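Side-chain contacts in hydrolase, haloacid dehalogenase-like family (PDB 2FI1), which probably acts as a hydrolase of the haloacid dehalogenase-like family, holding a calcium ion at the metal site of its Rossmann-like core: residues G14-D19 with H176-I181; D19-S24 with A47-T52; L91-N96 with N183-L188; V104-D109 with K135-P140. One frame throughout, in Å; residues are numbered along the deposited sequence.

Contact 1: residues G14-D19 with H176-I181; sequences GGTLLD and HLFTSI. With CA (calcium ion), chain B.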
loop_
_atom_site.group_PDB
_atom_site.type_symbol
_atom_site.label_atom_id
_atom_site.label_comp_id
_atom_site.label_asym_id
_atom_site.label_seq_id
_atom_site.Cartn_x
_atom_site.Cartn_y
_atom_site.Cartn_z
ATOM N N GLY A 14 -0.066 0.995 0.780
ATOM C CA GLY A 14 0.092 1.515 -0.576
ATOM C C GLY A 14 1.006 0.641 -1.405
ATOM O O GLY A 14 2.117 0.324 -0.982
ATOM N N GLY A 15 0.547 0.253 -2.588
ATOM C CA GLY A 15 1.347 -0.550 -3.507
ATOM C C GLY A 15 1.325 -2.053 -3.260
ATOM O O GLY A 15 1.898 -2.815 -4.046
ATOM N N THR A 16 0.658 -2.482 -2.188
ATOM C CA THR A 16 0.582 -3.897 -1.828
ATOM C C THR A 16 -0.886 -4.298 -1.666
ATOM O O THR A 16 -1.396 -5.106 -2.434
ATOM C CB THR A 16 1.407 -4.173 -0.562
ATOM O OG1 THR A 16 2.789 -3.875 -0.834
ATOM C CG2 THR A 16 1.289 -5.604 -0.136
ATOM N N LEU A 17 -1.576 -3.725 -0.685
ATOM C CA LEU A 17 -3.021 -3.956 -0.540
ATOM C C LEU A 17 -3.843 -2.912 -1.287
ATOM O O LEU A 17 -4.847 -3.236 -1.914
ATOM C CB LEU A 17 -3.407 -3.955 0.932
ATOM C CG LEU A 17 -2.784 -5.067 1.769
ATOM C CD1 LEU A 17 -3.227 -4.894 3.187
ATOM C CD2 LEU A 17 -3.166 -6.444 1.250
ATOM N N LEU A 18 -3.407 -1.659 -1.194
ATOM C CA LEU A 18 -4.117 -0.522 -1.786
ATOM C C LEU A 18 -3.434 -0.102 -3.077
ATOM O O LEU A 18 -2.234 0.176 -3.079
ATOM C CB LEU A 18 -4.114 0.646 -0.808
ATOM C CG LEU A 18 -4.836 1.917 -1.261
ATOM C CD1 LEU A 18 -6.337 1.711 -1.224
ATOM C CD2 LEU A 18 -4.404 3.076 -0.390
ATOM N N ASP A 19 -4.202 -0.068 -4.170
ATOM C CA ASP A 19 -3.695 0.410 -5.455
ATOM C C ASP A 19 -3.845 1.936 -5.488
ATOM O O ASP A 19 -4.688 2.491 -6.201
ATOM C CB ASP A 19 -4.456 -0.272 -6.592
ATOM C CG ASP A 19 -3.792 -0.097 -7.950
ATOM O OD1 ASP A 19 -2.819 0.679 -8.051
ATOM O OD2 ASP A 19 -4.263 -0.750 -8.908
ATOM N N HIS A 176 8.449 -10.939 1.393
ATOM C CA HIS A 176 7.973 -11.105 0.039
ATOM C C HIS A 176 7.887 -9.738 -0.617
ATOM O O HIS A 176 7.222 -8.846 -0.118
ATOM C CB HIS A 176 6.595 -11.771 0.020
ATOM C CG HIS A 176 6.045 -11.957 -1.358
ATOM N ND1 HIS A 176 6.432 -13.000 -2.171
ATOM C CD2 HIS A 176 5.180 -11.211 -2.087
ATOM C CE1 HIS A 176 5.809 -12.899 -3.333
ATOM N NE2 HIS A 176 5.045 -11.821 -3.310
ATOM N N LEU A 177 8.596 -9.581 -1.732
ATOM C CA LEU A 177 8.551 -8.366 -2.519
ATOM C C LEU A 177 7.338 -8.443 -3.430
ATOM O O LEU A 177 7.334 -9.150 -4.442
ATOM C CB LEU A 177 9.842 -8.222 -3.326
ATOM C CG LEU A 177 9.989 -6.974 -4.192
ATOM C CD1 LEU A 177 10.044 -5.744 -3.341
ATOM C CD2 LEU A 177 11.252 -7.115 -5.044
ATOM N N PHE A 178 6.290 -7.728 -3.041
ATOM C CA PHE A 178 5.001 -7.845 -3.701
ATOM C C PHE A 178 5.003 -7.307 -5.114
ATOM O O PHE A 178 5.424 -6.169 -5.343
ATOM C CB PHE A 178 3.961 -7.065 -2.901
ATOM C CG PHE A 178 2.586 -7.137 -3.487
ATOM C CD1 PHE A 178 1.770 -8.224 -3.218
ATOM C CD2 PHE A 178 2.121 -6.140 -4.330
ATOM C CE1 PHE A 178 0.502 -8.291 -3.764
ATOM C CE2 PHE A 178 0.858 -6.212 -4.876
ATOM C CZ PHE A 178 0.059 -7.284 -4.588
ATOM N N THR A 179 4.505 -8.121 -6.043
ATOM C CA THR A 179 4.245 -7.678 -7.406
ATOM C C THR A 179 2.783 -7.871 -7.815
ATOM O O THR A 179 2.227 -7.044 -8.525
ATOM C CB THR A 179 5.175 -8.361 -8.412
ATOM O OG1 THR A 179 5.098 -9.784 -8.263
ATOM C CG2 THR A 179 6.620 -7.920 -8.191
ATOM N N SER A 180 2.154 -8.962 -7.377
ATOM C CA SER A 180 0.723 -9.179 -7.618
ATOM C C SER A 180 0.131 -10.144 -6.610
ATOM O O SER A 180 0.833 -10.952 -6.017
ATOM C CB SER A 180 0.454 -9.712 -9.027
ATOM O OG SER A 180 0.928 -11.035 -9.194
ATOM N N ILE A 181 -1.178 -10.072 -6.437
ATOM C CA ILE A 181 -1.859 -11.000 -5.558
ATOM C C ILE A 181 -1.751 -12.441 -6.075
ATOM O O ILE A 181 -1.503 -13.358 -5.298
ATOM C CB ILE A 181 -3.343 -10.576 -5.371
ATOM C CG1 ILE A 181 -3.430 -9.258 -4.568
ATOM C CG2 ILE A 181 -4.143 -11.676 -4.687
ATOM C CD1 ILE A 181 -3.055 -9.370 -3.117
HETATM CA CA CA B . 4.247 0.490 -0.155
HETATM O O HOH W 1 4.584 1.837 -2.109
HETATM O O HOH W 2 6.405 0.523 0.850
HETATM O O HOH W 3 3.649 2.398 1.035
#
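Gly15 and Thr16 present two successive backbone carbonyls to the ring of Phe178, and these are the closest approaches of the contact. Gly15 O lies 3.3 Å from Phe178 CD2, meeting the ring obliquely, while Thr16 O stands over one face, 3.4 Å from Phe178 CZ. The same face takes a CH-pi contact: Thr16 CA sits 4.1 Å from the centroid of the Phe178 ring, 26° off its normal. On the opposite face, Ser180 N is 3.8 Å above the plane and over the centre, placing the ring between two pieces of backbone. Thr16 CG2 adds a carbon contact to Phe178 CG at 3.9 Å. CG2 of Thr16 lies anti to the backbone N, whereas OG1 lies beside that N and bonds to Asp12 OD2.

Metal coordination falls on the turn itself. Gly14 O binds calcium at 2.3 Å, and three waters, Asp12 and Asp160 also belong to the coordination shell. The next residue, Gly15, has a positive phi of 84°, a conformation suited to glycine.

Thr16 O is buried without a hydrogen-bond partner in the model; across this contact it meets the face of Phe178, which does not replace a hydrogen bond. The chemistry thus implies an apolar backing for the metal-binding turn: Thr16, which hydrogen-bonds the metal ligand Asp12, rests directly on Phe178.

Contact 2: residues D19-S24 with A47-T52; sequences DNYETS and ALKVST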
loop_
_atom_site.group_PDB
_atom_site.type_symbol
_atom_site.label_atom_id
_atom_site.label_comp_id
_atom_site.label_asym_id
_atom_site.label_seq_id
_atom_site.Cartn_x
_atom_site.Cartn_y
_atom_site.Cartn_z
ATOM N N ASP A 19 -4.202 -0.068 -4.170
ATOM C CA ASP A 19 -3.695 0.410 -5.455
ATOM C C ASP A 19 -3.845 1.936 -5.488
ATOM O O ASP A 19 -4.688 2.491 -6.201
ATOM C CB ASP A 19 -4.456 -0.272 -6.592
ATOM C CG ASP A 19 -3.792 -0.097 -7.950
ATOM O OD1 ASP A 19 -2.819 0.679 -8.051
ATOM O OD2 ASP A 19 -4.263 -0.750 -8.908
ATOM N N ASN A 20 -3.020 2.619 -4.700
ATOM C CA ASN A 20 -3.087 4.074 -4.650
ATOM C C ASN A 20 -2.715 4.702 -5.986
ATOM O O ASN A 20 -3.204 5.789 -6.311
ATOM C CB ASN A 20 -2.202 4.642 -3.541
ATOM C CG ASN A 20 -0.766 4.224 -3.677
ATOM O OD1 ASN A 20 -0.403 3.105 -3.306
ATOM N ND2 ASN A 20 0.077 5.117 -4.201
ATOM N N TYR A 21 -1.862 4.055 -6.772
ATOM C CA TYR A 21 -1.503 4.655 -8.056
ATOM C C TYR A 21 -2.669 4.635 -9.026
ATOM O O TYR A 21 -2.717 5.462 -9.934
ATOM C CB TYR A 21 -0.220 4.041 -8.633
ATOM C CG TYR A 21 0.986 4.412 -7.799
ATOM C CD1 TYR A 21 1.394 5.740 -7.686
ATOM C CD2 TYR A 21 1.701 3.451 -7.105
ATOM C CE1 TYR A 21 2.486 6.089 -6.897
ATOM C CE2 TYR A 21 2.797 3.793 -6.319
ATOM C CZ TYR A 21 3.173 5.111 -6.220
ATOM O OH TYR A 21 4.262 5.457 -5.451
ATOM N N GLU A 22 -3.635 3.739 -8.836
ATOM C CA GLU A 22 -4.811 3.736 -9.717
ATOM C C GLU A 22 -5.704 4.952 -9.483
ATOM O O GLU A 22 -6.131 5.611 -10.434
ATOM C CB GLU A 22 -5.625 2.444 -9.561
ATOM C CG GLU A 22 -6.823 2.330 -10.497
ATOM C CD GLU A 22 -6.444 2.381 -11.959
ATOM O OE1 GLU A 22 -5.292 2.036 -12.286
ATOM O OE2 GLU A 22 -7.303 2.788 -12.773
ATOM N N THR A 23 -6.000 5.249 -8.224
ATOM C CA THR A 23 -6.810 6.415 -7.920
ATOM C C THR A 23 -6.076 7.709 -8.302
ATOM O O THR A 23 -6.681 8.655 -8.818
ATOM C CB THR A 23 -7.263 6.437 -6.441
ATOM O OG1 THR A 23 -6.217 5.962 -5.597
ATOM C CG2 THR A 23 -8.504 5.572 -6.235
ATOM N N SER A 24 -4.766 7.755 -8.075
ATOM C CA SER A 24 -3.985 8.922 -8.452
ATOM C C SER A 24 -3.935 9.091 -9.967
ATOM O O SER A 24 -4.077 10.204 -10.470
ATOM C CB SER A 24 -2.582 8.818 -7.866
ATOM O OG SER A 24 -2.622 8.908 -6.446
ATOM N N ALA A 47 4.642 6.797 -14.477
ATOM C CA ALA A 47 5.292 8.053 -14.110
ATOM C C ALA A 47 5.056 8.400 -12.642
ATOM O O ALA A 47 5.988 8.823 -11.948
ATOM C CB ALA A 47 4.830 9.177 -14.991
ATOM N N LEU A 48 3.821 8.261 -12.178
ATOM C CA LEU A 48 3.506 8.512 -10.765
ATOM C C LEU A 48 4.257 7.563 -9.840
ATOM O O LEU A 48 4.660 7.948 -8.740
ATOM C CB LEU A 48 1.998 8.446 -10.529
ATOM C CG LEU A 48 1.231 9.628 -11.125
ATOM C CD1 LEU A 48 -0.243 9.330 -11.123
ATOM C CD2 LEU A 48 1.520 10.913 -10.341
ATOM N N LYS A 49 4.480 6.329 -10.285
ATOM C CA LYS A 49 5.243 5.356 -9.494
ATOM C C LYS A 49 6.692 5.785 -9.318
ATOM O O LYS A 49 7.332 5.421 -8.314
ATOM C CB LYS A 49 5.197 3.964 -10.130
ATOM C CG LYS A 49 3.914 3.230 -9.913
ATOM C CD LYS A 49 3.996 1.779 -10.401
ATOM C CE LYS A 49 4.630 0.854 -9.392
ATOM N NZ LYS A 49 4.724 -0.551 -9.907
ATOM N N VAL A 50 7.221 6.531 -10.281
ATOM C CA VAL A 50 8.527 7.170 -10.126
ATOM C C VAL A 50 8.383 8.260 -9.058
ATOM O O VAL A 50 8.932 8.130 -7.953
ATOM C CB VAL A 50 9.067 7.748 -11.455
ATOM C CG1 VAL A 50 10.367 8.521 -11.237
ATOM C CG2 VAL A 50 9.270 6.622 -12.488
ATOM N N SER A 51 7.652 9.323 -9.379
ATOM C CA SER A 51 7.359 10.390 -8.406
ATOM C C SER A 51 6.354 11.343 -9.001
ATOM O O SER A 51 6.196 11.431 -10.225
ATOM C CB SER A 51 8.623 11.165 -8.033
ATOM O OG SER A 51 9.017 12.059 -9.060
ATOM N N THR A 52 5.672 12.087 -8.141
ATOM C CA THR A 52 4.759 13.105 -8.632
ATOM C C THR A 52 5.508 14.215 -9.376
ATOM O O THR A 52 5.059 14.640 -10.432
ATOM C CB THR A 52 3.863 13.631 -7.512
ATOM O OG1 THR A 52 3.153 12.527 -6.944
ATOM C CG2 THR A 52 2.881 14.657 -8.029
HETATM O O HOH W 4 6.663 3.468 -5.993
#
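Lys49 O accepts a hydrogen bond from a water at 3.1 Å, and the same water is bonded to Tyr21 OH at 3.2 Å, bridging the two helices. Next to this bridge the phenol ring lies against the backbone of the partner helix: Tyr21 CE1 comes within 3.4 Å of Leu48 O, an oblique approach.

The ring is bounded on both faces. Lys49 CG makes a CH-pi contact 3.8 Å from the centroid of the Tyr21 ring and 18° off its normal, with the two side chains crossing at about a right angle. Opposite, Asn20 ND2 stands 3.5 Å above the Tyr21 plane, over its centre. Beyond CG the Lys49 chain bends at chi3 (83°), and the rest of it leads away.

One turn further on, Leu48 CD1 meets Ser24 CB at 4.0 Å. Ser24 OG is bonded to Glu74, whereas its CB serves this apolar contact.

The contact joins the start of helix 20-34 to the end of helix 41-50. Leu48 also packs on Tyr70 of helix 66-77 and Ala55 of helix 52-59, within a helical bundle that follows strand 8-11 and helix 13-17, consistent with a cap domain inserted into the family's core.

Contact 3: residues L91-N96 with N183-L188; sequences LEDISN and NLRQVL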
loop_
_atom_site.group_PDB
_atom_site.type_symbol
_atom_site.label_atom_id
_atom_site.label_comp_id
_atom_site.label_asym_id
_atom_site.label_seq_id
_atom_site.Cartn_x
_atom_site.Cartn_y
_atom_site.Cartn_z
ATOM N N LEU A 91 -6.927 -12.178 2.004
ATOM C CA LEU A 91 -6.990 -11.964 3.441
ATOM C C LEU A 91 -7.904 -13.011 4.104
ATOM O O LEU A 91 -7.575 -13.580 5.142
ATOM C CB LEU A 91 -7.455 -10.544 3.759
ATOM C CG LEU A 91 -6.521 -9.429 3.286
ATOM C CD1 LEU A 91 -7.148 -8.075 3.583
ATOM C CD2 LEU A 91 -5.136 -9.504 3.916
ATOM N N GLU A 92 -9.035 -13.287 3.460
ATOM C CA GLU A 92 -9.978 -14.271 4.001
ATOM C C GLU A 92 -9.418 -15.690 4.005
ATOM O O GLU A 92 -9.540 -16.404 4.999
ATOM C CB GLU A 92 -11.290 -14.230 3.234
ATOM C CG GLU A 92 -12.404 -15.096 3.832
ATOM C CD GLU A 92 -12.751 -14.748 5.275
ATOM O OE1 GLU A 92 -12.471 -13.620 5.742
ATOM O OE2 GLU A 92 -13.309 -15.624 5.970
ATOM N N ASP A 93 -8.776 -16.096 2.905
ATOM C CA ASP A 93 -8.220 -17.437 2.856
ATOM C C ASP A 93 -7.185 -17.636 3.960
ATOM O O ASP A 93 -7.099 -18.689 4.569
ATOM C CB ASP A 93 -7.593 -17.731 1.488
ATOM C CG ASP A 93 -8.612 -17.954 0.393
ATOM O OD1 ASP A 93 -9.769 -18.333 0.694
ATOM O OD2 ASP A 93 -8.268 -17.773 -0.791
ATOM N N ILE A 94 -6.367 -16.618 4.218
ATOM C CA ILE A 94 -5.377 -16.697 5.286
ATOM C C ILE A 94 -6.032 -16.742 6.671
ATOM O O ILE A 94 -5.645 -17.546 7.535
ATOM C CB ILE A 94 -4.373 -15.510 5.185
ATOM C CG1 ILE A 94 -3.449 -15.710 3.976
ATOM C CG2 ILE A 94 -3.567 -15.354 6.455
ATOM C CD1 ILE A 94 -2.650 -14.466 3.610
ATOM N N SER A 95 -7.003 -15.864 6.896
ATOM C CA SER A 95 -7.696 -15.836 8.179
ATOM C C SER A 95 -8.436 -17.148 8.448
ATOM O O SER A 95 -8.524 -17.586 9.592
ATOM C CB SER A 95 -8.656 -14.655 8.240
ATOM O OG SER A 95 -7.921 -13.438 8.231
ATOM N N ASN A 96 -8.935 -17.779 7.386
ATOM C CA ASN A 96 -9.597 -19.080 7.528
ATOM C C ASN A 96 -8.673 -20.188 8.001
ATOM O O ASN A 96 -9.148 -21.192 8.542
ATOM C CB ASN A 96 -10.256 -19.491 6.217
ATOM C CG ASN A 96 -11.575 -18.820 6.007
ATOM O OD1 ASN A 96 -12.161 -18.280 6.949
ATOM N ND2 ASN A 96 -12.071 -18.860 4.779
ATOM N N ASN A 183 0.643 -13.765 -7.781
ATOM C CA ASN A 183 1.971 -14.291 -7.520
ATOM C C ASN A 183 2.203 -14.629 -6.054
ATOM O O ASN A 183 2.874 -15.612 -5.739
ATOM C CB ASN A 183 3.050 -13.334 -7.997
ATOM C CG ASN A 183 4.409 -13.970 -7.981
ATOM O OD1 ASN A 183 4.624 -15.016 -8.605
ATOM N ND2 ASN A 183 5.333 -13.370 -7.243
ATOM N N LEU A 184 1.667 -13.809 -5.151
ATOM C CA LEU A 184 1.763 -14.107 -3.731
ATOM C C LEU A 184 1.013 -15.403 -3.410
ATOM O O LEU A 184 1.513 -16.243 -2.673
ATOM C CB LEU A 184 1.229 -12.940 -2.906
ATOM C CG LEU A 184 1.242 -13.125 -1.382
ATOM C CD1 LEU A 184 2.589 -13.547 -0.876
ATOM C CD2 LEU A 184 0.803 -11.831 -0.726
ATOM N N ARG A 185 -0.173 -15.574 -3.989
ATOM C CA ARG A 185 -0.896 -16.848 -3.840
ATOM C C ARG A 185 -0.055 -18.023 -4.316
ATOM O O ARG A 185 -0.027 -19.063 -3.669
ATOM C CB ARG A 185 -2.200 -16.829 -4.627
ATOM C CG ARG A 185 -3.302 -16.020 -3.988
ATOM C CD ARG A 185 -4.599 -16.169 -4.762
ATOM N NE ARG A 185 -5.739 -15.584 -4.060
ATOM C CZ ARG A 185 -6.399 -16.168 -3.063
ATOM N NH1 ARG A 185 -6.020 -17.336 -2.576
ATOM N NH2 ARG A 185 -7.429 -15.536 -2.528
ATOM N N GLN A 186 0.619 -17.865 -5.454
ATOM C CA GLN A 186 1.444 -18.951 -6.001
ATOM C C GLN A 186 2.571 -19.331 -5.045
ATOM O O GLN A 186 2.856 -20.512 -4.853
ATOM C CB GLN A 186 1.989 -18.558 -7.382
ATOM C CG GLN A 186 2.895 -19.586 -8.070
ATOM C CD GLN A 186 2.173 -20.853 -8.508
ATOM O OE1 GLN A 186 2.448 -21.942 -7.985
ATOM N NE2 GLN A 186 1.281 -20.732 -9.495
ATOM N N VAL A 187 3.202 -18.342 -4.424
ATOM C CA VAL A 187 4.272 -18.604 -3.468
ATOM C C VAL A 187 3.737 -19.284 -2.199
ATOM O O VAL A 187 4.436 -20.093 -1.581
ATOM C CB VAL A 187 5.050 -17.293 -3.151
ATOM C CG1 VAL A 187 5.968 -17.464 -1.966
ATOM C CG2 VAL A 187 5.823 -16.852 -4.389
ATOM N N LEU A 188 2.502 -18.957 -1.823
ATOM C CA LEU A 188 1.882 -19.483 -0.599
ATOM C C LEU A 188 1.054 -20.766 -0.798
ATOM O O LEU A 188 0.572 -21.331 0.189
ATOM C CB LEU A 188 0.978 -18.417 0.027
ATOM C CG LEU A 188 1.635 -17.119 0.517
ATOM C CD1 LEU A 188 0.564 -16.165 1.023
ATOM C CD2 LEU A 188 2.655 -17.410 1.588
#
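Asp93 and Arg185 form the close part of this contact, a salt bridge in which a single carboxylate oxygen takes both terminal nitrogens. Arg185 NH1 reaches Asp93 OD2 at 2.9 Å and Arg185 NH2 reaches the same OD2 at 3.0 Å. The oxygen lies at the guanidinium edge, only 8° out of its plane. The carboxylate, however, is turned by 72° against that plane: NH1 uses the anti lone pair of OD2, while NH2 comes from above the carboxylate. Arg185 spans the gap because its chain is extended from CG to NE. Its guanidinium is shared between Asp93 and the terminal carboxylate of Ile190, which probably offsets some of the repulsion between the two anions.

The other half is looser although more deeply buried. Ile94 CD1 and Leu188 CD1 are 4.5 Å apart, although the CA spacing is nearly the same in both halves. The ionic pair, by contrast, is on the partly exposed side.

Ile94 and Leu188 both touch Tyr9, so the apolar side faces the sheet. Helices 87-96 and 181-188 accordingly lie next to each other over strand 8-11, and Leu184 packs on Leu90 of helix 87-96 and on Trp11 of strand 8-11.

Contact 4: residues V104-D109 with K135-P140; sequences VSHRND and KRKPNP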
loop_
_atom_site.group_PDB
_atom_site.type_symbol
_atom_site.label_atom_id
_atom_site.label_comp_id
_atom_site.label_asym_id
_atom_site.label_seq_id
_atom_site.Cartn_x
_atom_site.Cartn_y
_atom_site.Cartn_z
ATOM N N VAL A 104 1.667 -2.136 8.891
ATOM C CA VAL A 104 2.584 -1.069 9.301
ATOM C C VAL A 104 2.582 0.003 8.228
ATOM O O VAL A 104 2.843 -0.279 7.055
ATOM C CB VAL A 104 4.008 -1.589 9.537
ATOM C CG1 VAL A 104 4.972 -0.431 9.813
ATOM C CG2 VAL A 104 4.025 -2.553 10.699
ATOM N N SER A 105 2.288 1.230 8.653
ATOM C CA SER A 105 2.283 2.382 7.763
ATOM C C SER A 105 3.012 3.540 8.426
ATOM O O SER A 105 2.983 3.696 9.641
ATOM C CB SER A 105 0.851 2.808 7.461
ATOM O OG SER A 105 0.815 3.953 6.605
ATOM N N HIS A 106 3.632 4.353 7.583
ATOM C CA HIS A 106 4.228 5.615 8.012
ATOM C C HIS A 106 3.225 6.752 8.030
ATOM O O HIS A 106 3.547 7.826 8.536
ATOM C CB HIS A 106 5.311 6.034 7.043
ATOM C CG HIS A 106 6.414 5.043 6.888
ATOM N ND1 HIS A 106 7.203 4.992 5.764
ATOM C CD2 HIS A 106 6.884 4.087 7.726
ATOM C CE1 HIS A 106 8.103 4.035 5.909
ATOM N NE2 HIS A 106 7.934 3.475 7.091
ATOM N N ARG A 107 2.056 6.541 7.437
ATOM C CA ARG A 107 1.038 7.577 7.364
ATOM C C ARG A 107 0.357 7.728 8.712
ATOM O O ARG A 107 0.462 6.857 9.590
ATOM C CB ARG A 107 0.018 7.248 6.279
ATOM C CG ARG A 107 0.597 7.154 4.902
ATOM C CD ARG A 107 0.803 8.521 4.284
ATOM N NE ARG A 107 1.530 8.435 3.029
ATOM C CZ ARG A 107 1.719 9.453 2.194
ATOM N NH1 ARG A 107 1.231 10.654 2.484
ATOM N NH2 ARG A 107 2.393 9.275 1.074
ATOM N N ASN A 108 -0.342 8.846 8.885
ATOM C CA ASN A 108 -1.087 9.106 10.103
ATOM C C ASN A 108 -2.402 8.304 10.127
ATOM O O ASN A 108 -2.598 7.400 9.321
ATOM C CB ASN A 108 -1.302 10.622 10.296
ATOM C CG ASN A 108 -2.204 11.238 9.251
ATOM O OD1 ASN A 108 -2.906 10.543 8.521
ATOM N ND2 ASN A 108 -2.190 12.573 9.175
ATOM N N ASP A 109 -3.294 8.645 11.046
ATOM C CA ASP A 109 -4.502 7.842 11.249
ATOM C C ASP A 109 -5.534 7.897 10.092
ATOM O O ASP A 109 -6.573 7.247 10.186
ATOM C CB ASP A 109 -5.130 8.154 12.619
ATOM C CG ASP A 109 -4.356 7.541 13.784
ATOM O OD1 ASP A 109 -3.576 6.573 13.588
ATOM O OD2 ASP A 109 -4.546 8.004 14.928
ATOM N N LYS A 135 10.024 4.647 14.343
ATOM C CA LYS A 135 10.824 5.049 13.206
ATOM C C LYS A 135 10.274 4.458 11.908
ATOM O O LYS A 135 9.535 3.463 11.920
ATOM C CB LYS A 135 12.283 4.621 13.389
ATOM C CG LYS A 135 12.966 5.256 14.587
ATOM C CD LYS A 135 13.119 6.746 14.408
ATOM C CE LYS A 135 14.025 7.337 15.474
ATOM N NZ LYS A 135 13.493 7.132 16.846
ATOM N N ARG A 136 10.626 5.087 10.794
ATOM C CA ARG A 136 10.212 4.630 9.480
ATOM C C ARG A 136 11.043 3.430 9.052
ATOM O O ARG A 136 12.226 3.313 9.387
ATOM C CB ARG A 136 10.363 5.756 8.451
ATOM C CG ARG A 136 9.428 6.943 8.723
ATOM C CD ARG A 136 9.633 8.104 7.751
ATOM N NE ARG A 136 9.173 7.784 6.398
ATOM C CZ ARG A 136 9.947 7.359 5.396
ATOM N NH1 ARG A 136 11.249 7.205 5.551
ATOM N NH2 ARG A 136 9.396 7.080 4.224
ATOM N N LYS A 137 10.414 2.550 8.291
ATOM C CA LYS A 137 11.135 1.530 7.537
ATOM C C LYS A 137 12.201 2.256 6.703
ATOM O O LYS A 137 11.945 3.342 6.196
ATOM C CB LYS A 137 10.166 0.736 6.655
ATOM C CG LYS A 137 9.076 0.004 7.434
ATOM C CD LYS A 137 8.035 -0.652 6.541
ATOM C CE LYS A 137 7.091 0.354 5.904
ATOM N NZ LYS A 137 6.107 -0.300 4.975
ATOM N N PRO A 138 13.388 1.657 6.522
ATOM C CA PRO A 138 13.795 0.283 6.835
ATOM C C PRO A 138 14.199 -0.009 8.285
ATOM O O PRO A 138 14.602 -1.135 8.586
ATOM C CB PRO A 138 15.001 0.082 5.914
ATOM C CG PRO A 138 15.628 1.440 5.880
ATOM C CD PRO A 138 14.478 2.401 5.859
ATOM N N ASN A 139 14.081 0.953 9.195
ATOM C CA ASN A 139 14.363 0.661 10.599
ATOM C C ASN A 139 13.379 -0.424 11.051
ATOM O O ASN A 139 12.179 -0.292 10.806
ATOM C CB ASN A 139 14.231 1.938 11.447
ATOM C CG ASN A 139 14.734 1.766 12.858
ATOM O OD1 ASN A 139 14.303 0.882 13.579
ATOM N ND2 ASN A 139 15.622 2.658 13.278
ATOM N N PRO A 140 13.875 -1.511 11.677
ATOM C CA PRO A 140 12.988 -2.595 12.094
ATOM C C PRO A 140 12.181 -2.365 13.374
ATOM O O PRO A 140 11.493 -3.277 13.812
ATOM C CB PRO A 140 13.957 -3.759 12.315
ATOM C CG PRO A 140 15.213 -3.075 12.792
ATOM C CD PRO A 140 15.291 -1.809 11.985
HETATM O O HOH W 5 4.727 -2.413 6.143
HETATM O O HOH W 6 4.457 1.834 4.844
#
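The imidazole of His106 has a different neighbour on each face. Arg136 CB covers one, 3.8 Å from the ring centroid and 19° off the normal, a CH-pi contact; a water lies over the centre of the other, 4.2 Å above the plane. Lys137 CB stands at the ring edge, in plane. The arginine runs on over the same face as its CB, and its bend at chi3 turns the guanidinium so that His106 CE1 lies over one of its faces. The two planes are 53° apart, an inclined rather than parallel arrangement.

One direct hydrogen bond joins the loops: Lys137 N donates to His106 NE2 at 2.9 Å. It is bent, with an N-H...acceptor angle of 140° and a donor tilted from the ring plane. Lys137 CE also approaches His106 NE2, at 3.4 Å, as the lysine chain folds past the histidine.

Beyond CE, Lys137 NZ gives hydrogen bonds to two waters at 2.7 and 2.8 Å, forms a salt bridge with Asp164, and its side chain touches Asp12. Its carbon chain passes beside Val104. On the other loop, Ser105 OG accepts from Arg107 N at 3.0 Å, closing an ST turn.

Ser105 after strand 100-104 and Lys137 in a later loop, with a cis peptide bond before Pro138, are consistent with motifs II and III of the haloacid dehalogenase active site.

Three contacts belong to the core built on the parallel sheet, and contact 2 lies in the helical bundle beside it. The centre of contact 1 is about 6 Å from the centre of the chain, about 13 Å from the centres of contacts 2 and 3 and about 16 Å from that of contact 4. It shares Asp19 with contact 2, making 14-24 the passage from core to bundle, and strand 174-177 leads on to helix 181-188 of contact 3. Along the chain, contacts 2 and 4 are nested within the loop closed by contact 1, whereas contacts 1 and 3 alternate. Contacts 2 and 3, about 25 Å apart between centres, lie on opposite sides of the chain's centre. Contact 1 holds the calcium ligand Gly14, and contact 4 places the Lys137 side chain about 6 Å from the ion.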